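PDB 4Q7F: 5' nucleotidase family protein from Staphylococcus aureus subsp. aureus, which belongs to the 5'-nucleotidase family, pairing a calcineurin-like phosphoesterase domain that holds manganese and magnesium with a C-terminal 5'-nucleotidase domain. Local coordinates for residues L504-D507 with F508-N512. Residues are numbered along the deposited sequence; the frame is centred on the assembly and turned at random. Where two conformers were deposited one is given.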
loop_
_atom_site.group_PDB
_atom_site.type_symbol
_atom_site.label_atom_id
_atom_site.label_comp_id
_atom_site.label_asym_id
_atom_site.label_seq_id
_atom_site.Cartn_x
_atom_site.Cartn_y
_atom_site.Cartn_z
ATOM N N LEU A 504 -12.558 4.843 -15.462
ATOM C CA LEU A 504 -13.750 5.640 -15.245
ATOM C C LEU A 504 -13.442 7.094 -15.608
ATOM O O LEU A 504 -14.225 7.726 -16.309
ATOM C CB LEU A 504 -14.279 5.466 -13.810
ATOM C CG LEU A 504 -15.602 6.138 -13.444
ATOM C CD1 LEU A 504 -16.226 5.446 -12.235
ATOM C CD2 LEU A 504 -15.446 7.634 -13.221
ATOM N N LEU A 505 -12.304 7.615 -15.164
ATOM C CA LEU A 505 -11.896 8.986 -15.518
ATOM C C LEU A 505 -11.637 9.119 -17.031
ATOM O O LEU A 505 -12.003 10.112 -17.644
ATOM C CB LEU A 505 -10.671 9.435 -14.714
ATOM C CG LEU A 505 -10.854 9.513 -13.193
ATOM C CD1 LEU A 505 -9.607 10.049 -12.536
ATOM C CD2 LEU A 505 -12.059 10.369 -12.812
ATOM N N ILE A 506 -11.017 8.113 -17.628
ATOM C CA ILE A 506 -10.761 8.123 -19.065
ATOM C C ILE A 506 -12.079 8.162 -19.855
ATOM O O ILE A 506 -12.203 8.929 -20.814
ATOM C CB ILE A 506 -9.921 6.902 -19.481
ATOM C CG1 ILE A 506 -8.498 7.046 -18.914
ATOM C CG2 ILE A 506 -9.918 6.748 -21.001
ATOM C CD1 ILE A 506 -7.566 5.864 -19.172
ATOM N N ASP A 507 -13.041 7.327 -19.454
ATOM C CA ASP A 507 -14.372 7.280 -20.090
ATOM C C ASP A 507 -15.043 8.643 -20.026
ATOM O O ASP A 507 -15.493 9.158 -21.040
ATOM C CB ASP A 507 -15.290 6.242 -19.418
ATOM C CG ASP A 507 -14.863 4.813 -19.699
ATOM O OD1 ASP A 507 -14.052 4.590 -20.603
ATOM O OD2 ASP A 507 -15.332 3.907 -19.011
ATOM N N PHE A 508 -15.104 9.225 -18.833
ATOM C CA PHE A 508 -15.726 10.531 -18.681
ATOM C C PHE A 508 -15.028 11.552 -19.574
ATOM O O PHE A 508 -15.680 12.290 -20.320
ATOM C CB PHE A 508 -15.691 11.002 -17.231
ATOM C CG PHE A 508 -16.426 12.292 -17.009
ATOM C CD1 PHE A 508 -15.803 13.507 -17.238
ATOM C CD2 PHE A 508 -17.751 12.292 -16.595
ATOM C CE1 PHE A 508 -16.482 14.699 -17.048
ATOM C CE2 PHE A 508 -18.435 13.481 -16.394
ATOM C CZ PHE A 508 -17.804 14.689 -16.627
ATOM N N LEU A 509 -13.700 11.583 -19.506
ATOM C CA LEU A 509 -12.914 12.508 -20.321
ATOM C C LEU A 509 -13.191 12.366 -21.817
ATOM O O LEU A 509 -13.263 13.362 -22.533
ATOM C CB LEU A 509 -11.421 12.318 -20.058
ATOM C CG LEU A 509 -10.882 12.856 -18.733
ATOM C CD1 LEU A 509 -9.435 12.428 -18.546
ATOM C CD2 LEU A 509 -11.007 14.373 -18.684
ATOM N N SER A 510 -13.365 11.133 -22.274
ATOM C CA SER A 510 -13.600 10.868 -23.689
ATOM C C SER A 510 -15.010 11.212 -24.168
ATOM O O SER A 510 -15.201 11.493 -25.347
ATOM C CB SER A 510 -13.306 9.394 -24.002
ATOM O OG SER A 510 -11.964 9.064 -23.681
ATOM N N ASN A 511 -15.984 11.199 -23.257
ATOM C CA ASN A 511 -17.394 11.444 -23.599
ATOM C C ASN A 511 -17.924 12.867 -23.406
ATOM O O ASN A 511 -18.978 13.195 -23.938
ATOM C CB ASN A 511 -18.287 10.499 -22.792
ATOM C CG ASN A 511 -17.938 9.040 -23.002
ATOM O OD1 ASN A 511 -17.327 8.670 -24.001
ATOM N ND2 ASN A 511 -18.325 8.203 -22.051
ATOM N N ASN A 512 -17.231 13.700 -22.633
ATOM C CA ASN A 512 -17.676 15.084 -22.432
ATOM C C ASN A 512 -16.612 16.060 -22.921
ATOM O O ASN A 512 -15.742 16.485 -22.162
ATOM C CB ASN A 512 -18.023 15.358 -20.969
ATOM C CG ASN A 512 -18.674 16.719 -20.774
ATOM O OD1 ASN A 512 -18.944 17.435 -21.740
ATOM N ND2 ASN A 512 -18.935 17.078 -19.524
#
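Ile506 O is gripped twice by Ser510, one turn further along the helix: the backbone N of Ser510 donates to it at 2.9 Å, and the hydroxyl OG of Ser510 donates to the same oxygen, also at 2.9 Å. The two donors arrive from opposite faces of the carbonyl plane, OG standing well above it and off the lone pairs. The side-chain bond is possible because OG of Ser510 is turned beside its own backbone N (chi1 -59°), back toward the preceding turn. Such a return of a serine hydroxyl to the carbonyl four residues earlier is a common helix feature, here in the last turn of helix 501-511. The preceding i to i-4 backbone bonds are regular: Phe508 N reaches Leu504 O at 3.1 Å, and Leu509 N meets Leu505 O at 2.9 Å in a nearly straight bond (N-H...O 166°). CG of Leu509 sits 3.2 Å from Leu505 O, beyond the oxygen end of that carbonyl. Asn511 N donates to Asp507 O at 3.1 Å with a bent N-H...O angle of 135°; Asn512 N still bonds to Phe508 O, although Asn512 itself leaves helical geometry. On the polar side, OD1 of Asp507 is hydrogen-bonded to NE2 of Gln503, a turn back. Leu504 and Phe508 pack on Ala350 of helix 342-355, Ile506 meets Met377 and Val380 of helix 377-383, and Leu509 joins Ile506 on Ile321 of strand 320-323.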